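Local coordinates for protein probable polysaccharide deacetylase PDAA (Bacillus subtilis, PDB 1W17) that catalyses the deacetylation of N-acetylmuramic acid residues in peptidoglycan glycan strands, a step toward the muramic delta-lactam of the spore cortex that is required for germination, at residues L160-P165 / Y182-W187; L110-S115 / K152-Q157. All coordinates share one frame; numbering follows the deposited sequence.

Interaction 1. Residues L160-P165 / Y182-W187; sequences LYLRPP and YQTVFW
Parallel strand pairing within the NodB homology domain brings L160-P165 alongside Y182-W187, and at one end the pairing runs into the active site through R163. Two bridges define the register, Y161 with Q183 and L162 with T184. L160 O receives Q183 N, L162 N gives to Q183 O at 2.9 Å, and L162 O takes V185 N at 2.8 Å, the straightest of the three (N-H...O 166°). Past the last bridge the R163 side chain takes over. R163 has CG anti to its backbone N (chi1 -178°), and a bend at chi3 carries the guanidinium along the partner backbone. There NE donates to V185 O at 3.1 Å, the acceptor lying close to the guanidinium plane, while NH2 reaches F186 O at 2.9 Å along a more bent path from a carbonyl tilted out of that plane. The W187 ring stands steeply to the guanidinium, 76° between planes, its CE3 3.8 Å from R163 NE. With two backbone carbonyls held, one by NE and one by NH2, the group's rotation is probably fixed; NH1 forms a salt bridge with D73, the proton acceptor by similarity, and NH2 also meets T71. At the other end L160 CB sits over one face of the Y182 ring in a CH-pi contact, 3.9 Å from the centroid. Y161 CD1 packs on V185 CG2 at 3.8 Å, and its hydroxyl is bonded to D250. Strand 183-185 is the middle of three parallel strands, with 57-58 on its other side. Helix 171-179 packs against L162 and T184, helix 249-257 against Y161 and Q183, and R163 O is hydrogen-bonded to ND1 of H124, a metal-binding residue that follows strand 120-123.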
loop_
_atom_site.group_PDB
_atom_site.type_symbol
_atom_site.label_atom_id
_atom_site.label_comp_id
_atom_site.label_asym_id
_atom_site.label_seq_id
_atom_site.Cartn_x
_atom_site.Cartn_y
_atom_site.Cartn_z
ATOM N N LEU A 160 1.467 -13.160 -0.452
ATOM C CA LEU A 160 0.516 -12.533 -1.360
ATOM C C LEU A 160 -0.357 -11.411 -0.793
ATOM O O LEU A 160 -1.234 -11.672 0.032
ATOM C CB LEU A 160 -0.383 -13.620 -1.932
ATOM C CG LEU A 160 0.220 -14.527 -3.005
ATOM C CD1 LEU A 160 1.505 -15.181 -2.525
ATOM C CD2 LEU A 160 -0.810 -15.610 -3.345
ATOM N N TYR A 161 -0.109 -10.180 -1.244
ATOM C CA TYR A 161 -0.880 -8.997 -0.827
ATOM C C TYR A 161 -1.397 -8.316 -2.074
ATOM O O TYR A 161 -0.695 -8.180 -3.057
ATOM C CB TYR A 161 -0.015 -7.994 -0.060
ATOM C CG TYR A 161 0.537 -8.559 1.226
ATOM C CD1 TYR A 161 -0.307 -8.866 2.296
ATOM C CD2 TYR A 161 1.901 -8.835 1.354
ATOM C CE1 TYR A 161 0.206 -9.451 3.465
ATOM C CE2 TYR A 161 2.419 -9.393 2.501
ATOM C CZ TYR A 161 1.579 -9.707 3.555
ATOM O OH TYR A 161 2.134 -10.263 4.692
ATOM N N LEU A 162 -2.626 -7.840 -2.008
ATOM C CA LEU A 162 -3.233 -7.197 -3.149
ATOM C C LEU A 162 -3.866 -5.874 -2.776
ATOM O O LEU A 162 -4.493 -5.764 -1.719
ATOM C CB LEU A 162 -4.336 -8.107 -3.712
ATOM C CG LEU A 162 -5.444 -7.381 -4.490
ATOM C CD1 LEU A 162 -4.912 -7.044 -5.877
ATOM C CD2 LEU A 162 -6.711 -8.259 -4.601
ATOM N N ARG A 163 -3.674 -4.860 -3.605
ATOM C CA ARG A 163 -4.386 -3.606 -3.376
ATOM C C ARG A 163 -5.241 -3.390 -4.658
ATOM O O ARG A 163 -4.711 -3.289 -5.762
ATOM C CB ARG A 163 -3.449 -2.428 -3.143
ATOM C CG ARG A 163 -4.267 -1.156 -2.852
ATOM C CD ARG A 163 -3.444 -0.055 -2.229
ATOM N NE ARG A 163 -3.169 -0.315 -0.815
ATOM C CZ ARG A 163 -2.105 0.143 -0.172
ATOM N NH1 ARG A 163 -1.197 0.876 -0.820
ATOM N NH2 ARG A 163 -1.960 -0.102 1.119
ATOM N N PRO A 164 -6.573 -3.339 -4.527
ATOM C CA PRO A 164 -7.391 -3.155 -5.740
ATOM C C PRO A 164 -7.189 -1.828 -6.458
ATOM O O PRO A 164 -7.093 -0.778 -5.819
ATOM C CB PRO A 164 -8.828 -3.279 -5.226
ATOM C CG PRO A 164 -8.688 -4.002 -3.907
ATOM C CD PRO A 164 -7.432 -3.379 -3.335
ATOM N N PRO A 165 -7.110 -1.856 -7.795
ATOM C CA PRO A 165 -6.930 -0.611 -8.550
ATOM C C PRO A 165 -8.033 0.393 -8.179
ATOM O O PRO A 165 -9.202 0.020 -8.058
ATOM C CB PRO A 165 -7.024 -1.080 -9.994
ATOM C CG PRO A 165 -6.373 -2.428 -9.929
ATOM C CD PRO A 165 -6.975 -3.030 -8.674
ATOM N N TYR A 182 -4.747 -14.363 -1.762
ATOM C CA TYR A 182 -4.367 -12.992 -1.451
ATOM C C TYR A 182 -5.021 -12.371 -0.237
ATOM O O TYR A 182 -6.177 -12.627 0.093
ATOM C CB TYR A 182 -4.640 -12.071 -2.642
ATOM C CG TYR A 182 -3.681 -12.240 -3.782
ATOM C CD1 TYR A 182 -3.895 -13.215 -4.760
ATOM C CD2 TYR A 182 -2.532 -11.439 -3.875
ATOM C CE1 TYR A 182 -2.982 -13.395 -5.815
ATOM C CE2 TYR A 182 -1.616 -11.613 -4.931
ATOM C CZ TYR A 182 -1.854 -12.599 -5.888
ATOM O OH TYR A 182 -0.945 -12.814 -6.910
ATOM N N GLN A 183 -4.246 -11.529 0.422
ATOM C CA GLN A 183 -4.698 -10.774 1.575
ATOM C C GLN A 183 -4.924 -9.392 0.951
ATOM O O GLN A 183 -3.988 -8.850 0.382
ATOM C CB GLN A 183 -3.545 -10.708 2.568
ATOM C CG GLN A 183 -3.889 -10.306 3.955
ATOM C CD GLN A 183 -4.742 -11.332 4.655
ATOM O OE1 GLN A 183 -4.504 -12.538 4.558
ATOM N NE2 GLN A 183 -5.737 -10.860 5.372
ATOM N N THR A 184 -6.128 -8.827 1.031
ATOM C CA THR A 184 -6.366 -7.514 0.442
ATOM C C THR A 184 -6.042 -6.420 1.437
ATOM O O THR A 184 -6.589 -6.368 2.548
ATOM C CB THR A 184 -7.811 -7.364 -0.054
ATOM O OG1 THR A 184 -7.995 -8.225 -1.183
ATOM C CG2 THR A 184 -8.096 -5.910 -0.476
ATOM N N VAL A 185 -5.145 -5.536 1.029
ATOM C CA VAL A 185 -4.706 -4.464 1.903
ATOM C C VAL A 185 -5.211 -3.066 1.529
ATOM O O VAL A 185 -4.842 -2.523 0.490
ATOM C CB VAL A 185 -3.165 -4.426 1.914
ATOM C CG1 VAL A 185 -2.646 -3.398 2.922
ATOM C CG2 VAL A 185 -2.624 -5.828 2.208
ATOM N N PHE A 186 -6.025 -2.468 2.392
ATOM C CA PHE A 186 -6.473 -1.117 2.131
ATOM C C PHE A 186 -5.537 -0.110 2.802
ATOM O O PHE A 186 -4.324 -0.290 2.764
ATOM C CB PHE A 186 -7.931 -0.963 2.576
ATOM C CG PHE A 186 -8.880 -1.781 1.749
ATOM C CD1 PHE A 186 -9.097 -1.467 0.416
ATOM C CD2 PHE A 186 -9.550 -2.872 2.297
ATOM C CE1 PHE A 186 -9.976 -2.228 -0.375
ATOM C CE2 PHE A 186 -10.437 -3.642 1.512
ATOM C CZ PHE A 186 -10.645 -3.311 0.174
ATOM N N TRP A 187 -6.070 0.951 3.399
ATOM C CA TRP A 187 -5.212 1.945 4.038
ATOM C C TRP A 187 -6.026 2.839 4.945
ATOM O O TRP A 187 -7.258 2.858 4.861
ATOM C CB TRP A 187 -4.506 2.802 2.980
ATOM C CG TRP A 187 -5.435 3.592 2.118
ATOM C CD1 TRP A 187 -5.832 4.883 2.310
ATOM C CD2 TRP A 187 -6.089 3.143 0.921
ATOM N NE1 TRP A 187 -6.691 5.268 1.304
ATOM C CE2 TRP A 187 -6.866 4.219 0.440
ATOM C CE3 TRP A 187 -6.088 1.937 0.208
ATOM C CZ2 TRP A 187 -7.641 4.126 -0.723
ATOM C CZ3 TRP A 187 -6.856 1.845 -0.949
ATOM C CH2 TRP A 187 -7.626 2.941 -1.404
#

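Interaction 2. Residues L110-S115 / K152-Q157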
loop_
_atom_site.group_PDB
_atom_site.type_symbol
_atom_site.label_atom_id
_atom_site.label_comp_id
_atom_site.label_asym_id
_atom_site.label_seq_id
_atom_site.Cartn_x
_atom_site.Cartn_y
_atom_site.Cartn_z
ATOM N N LEU A 110 14.485 -1.078 -10.266
ATOM C CA LEU A 110 13.877 -0.628 -9.013
ATOM C C LEU A 110 13.192 -1.808 -8.345
ATOM O O LEU A 110 13.223 -1.927 -7.123
ATOM C CB LEU A 110 12.865 0.496 -9.260
ATOM C CG LEU A 110 13.504 1.816 -9.703
ATOM C CD1 LEU A 110 12.423 2.855 -9.990
ATOM C CD2 LEU A 110 14.431 2.313 -8.607
ATOM N N ILE A 111 12.551 -2.672 -9.143
ATOM C CA ILE A 111 11.920 -3.850 -8.576
ATOM C C ILE A 111 13.008 -4.684 -7.876
ATOM O O ILE A 111 12.805 -5.189 -6.765
ATOM C CB ILE A 111 11.267 -4.735 -9.662
ATOM C CG1 ILE A 111 9.993 -4.061 -10.191
ATOM C CG2 ILE A 111 10.968 -6.134 -9.085
ATOM C CD1 ILE A 111 8.962 -3.740 -9.103
ATOM N N LYS A 112 14.166 -4.822 -8.525
ATOM C CA LYS A 112 15.259 -5.591 -7.940
ATOM C C LYS A 112 15.778 -4.929 -6.644
ATOM O O LYS A 112 16.138 -5.620 -5.702
ATOM C CB LYS A 112 16.401 -5.753 -8.953
ATOM C CG LYS A 112 17.562 -6.619 -8.461
ATOM C CD LYS A 112 17.129 -7.998 -7.985
ATOM C CE LYS A 112 18.315 -9.006 -8.066
ATOM N NZ LYS A 112 19.611 -8.390 -7.601
ATOM N N ARG A 113 15.822 -3.600 -6.597
ATOM C CA ARG A 113 16.264 -2.911 -5.371
ATOM C C ARG A 113 15.256 -3.141 -4.242
ATOM O O ARG A 113 15.637 -3.326 -3.077
ATOM C CB ARG A 113 16.378 -1.385 -5.553
ATOM C CG ARG A 113 17.706 -0.855 -6.038
ATOM C CD ARG A 113 17.807 0.664 -5.812
ATOM N NE ARG A 113 18.091 0.994 -4.414
ATOM C CZ ARG A 113 18.130 2.231 -3.920
ATOM N NH1 ARG A 113 17.900 3.277 -4.701
ATOM N NH2 ARG A 113 18.391 2.429 -2.633
ATOM N N MET A 114 13.964 -3.089 -4.561
ATOM C CA MET A 114 12.982 -3.323 -3.504
ATOM C C MET A 114 13.228 -4.673 -2.826
ATOM O O MET A 114 13.243 -4.789 -1.592
ATOM C CB MET A 114 11.557 -3.276 -4.067
ATOM C CG MET A 114 11.109 -1.873 -4.421
ATOM S SD MET A 114 9.665 -1.931 -5.485
ATOM C CE MET A 114 9.510 -0.199 -5.934
ATOM N N SER A 115 13.429 -5.700 -3.649
ATOM C CA SER A 115 13.677 -7.047 -3.161
ATOM C C SER A 115 15.019 -7.143 -2.429
ATOM O O SER A 115 15.069 -7.642 -1.304
ATOM C CB SER A 115 13.664 -8.045 -4.332
ATOM O OG SER A 115 13.969 -9.359 -3.891
ATOM N N LYS A 152 10.798 -13.304 -12.409
ATOM C CA LYS A 152 11.814 -13.302 -13.467
ATOM C C LYS A 152 12.960 -12.378 -13.039
ATOM O O LYS A 152 14.143 -12.653 -13.266
ATOM C CB LYS A 152 11.240 -12.771 -14.794
ATOM C CG LYS A 152 12.283 -12.737 -15.911
ATOM C CD LYS A 152 11.854 -11.913 -17.125
ATOM C CE LYS A 152 12.059 -10.424 -16.867
ATOM N NZ LYS A 152 11.921 -9.604 -18.102
ATOM N N ILE A 153 12.587 -11.271 -12.413
ATOM C CA ILE A 153 13.556 -10.289 -11.969
ATOM C C ILE A 153 14.291 -10.640 -10.668
ATOM O O ILE A 153 15.512 -10.516 -10.580
ATOM C CB ILE A 153 12.861 -8.920 -11.758
ATOM C CG1 ILE A 153 12.422 -8.335 -13.101
ATOM C CG2 ILE A 153 13.778 -7.974 -11.021
ATOM C CD1 ILE A 153 11.410 -7.209 -12.950
ATOM N N THR A 154 13.557 -11.087 -9.660
ATOM C CA THR A 154 14.167 -11.340 -8.364
ATOM C C THR A 154 14.466 -12.786 -7.965
ATOM O O THR A 154 15.267 -13.015 -7.076
ATOM C CB THR A 154 13.272 -10.781 -7.256
ATOM O OG1 THR A 154 12.085 -11.580 -7.191
ATOM C CG2 THR A 154 12.875 -9.330 -7.537
ATOM N N GLY A 155 13.802 -13.746 -8.598
ATOM C CA GLY A 155 13.989 -15.140 -8.229
ATOM C C GLY A 155 13.331 -15.387 -6.879
ATOM O O GLY A 155 13.576 -16.397 -6.227
ATOM N N LYS A 156 12.469 -14.457 -6.467
ATOM C CA LYS A 156 11.782 -14.539 -5.181
ATOM C C LYS A 156 10.289 -14.217 -5.275
ATOM O O LYS A 156 9.801 -13.742 -6.297
ATOM C CB LYS A 156 12.446 -13.571 -4.200
ATOM C CG LYS A 156 13.933 -13.860 -3.971
ATOM C CD LYS A 156 14.576 -12.839 -3.034
ATOM C CE LYS A 156 16.059 -13.179 -2.796
ATOM N NZ LYS A 156 16.713 -12.287 -1.784
ATOM N N GLN A 157 9.561 -14.491 -4.204
ATOM C CA GLN A 157 8.133 -14.210 -4.174
ATOM C C GLN A 157 7.646 -14.030 -2.752
ATOM O O GLN A 157 7.719 -14.943 -1.924
ATOM C CB GLN A 157 7.305 -15.319 -4.867
ATOM C CG GLN A 157 5.831 -14.952 -4.933
ATOM C CD GLN A 157 4.966 -15.964 -5.675
ATOM O OE1 GLN A 157 5.472 -16.914 -6.305
ATOM N NE2 GLN A 157 3.648 -15.755 -5.622
HETATM O O HOH W 1 16.600 -9.983 -3.732
#
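A water carries the polar link between these segments, which share no direct hydrogen bond: it lies 2.7 Å from S115 OG and accepts from K156 NZ at 3.0 Å. K156 reaches it with a chain extended beyond CG, and on the way its CD passes S115 OG at 3.6 Å. The remaining contact is apolar and small, 268 Å² summed over both sides. Its nearest approach is between T154 CG2 and S115 CB, 3.5 Å apart; the same methyl also lies 4.0 Å from I111 CG2, so it is set between two residues one helical turn apart. The T154 torsion explains this double use: OG1 stands between the backbone N and the carbonyl carbon (chi1 69°), which turns the methyl to helix 108-116 while the hydroxyl serves its own chain. OG1 accepts from K156 N at 3.0 Å, forming an ST turn, and is also bonded to V150 O one turn back. A glycine here would probably open a gap beside S115 CB and leave K156 N and V150 O without their hydroxyl partner, freeing the turn to shift. I111 and I153 cross at about a right angle, with their CG2 methyls 3.9 Å apart, and both also touch V104 of helix 101-106. K112 lays its CB against I153 CG2 at 4.0 Å, while its ammonium pairs with D116 of its own helix. G155, with positive phi (72°), is the first residue to leave the helical conformation, and the chain turns away there. The arrangement is that of a helix C-terminus resting on the side of a neighbouring helix, here joining 136-154 to 108-116 in the helical layer outside the parallel strands of the NodB domain.

In the fold
Interaction 1 is a buried contact about 8 Å from the centre of the chain, whereas interaction 2 lies at the surface, about 17 Å from it; their own centres are 19 Å apart. They share no secondary-structure element but follow in series: helix 136-154, whose end belongs to interaction 2, leads through a short connection into strand 161-162 of interaction 1. The chemistry differs accordingly. Strand pairing at 160-165 / 182-187 uses direct backbone bonds and a buried arginine tied to the active site, with 615 Å² covered. The helix contact at 110-115 / 152-157 relies on methyl packing and a water bridge, and I111 remains about 10 Å from the metal ligand H124, side chain to side chain.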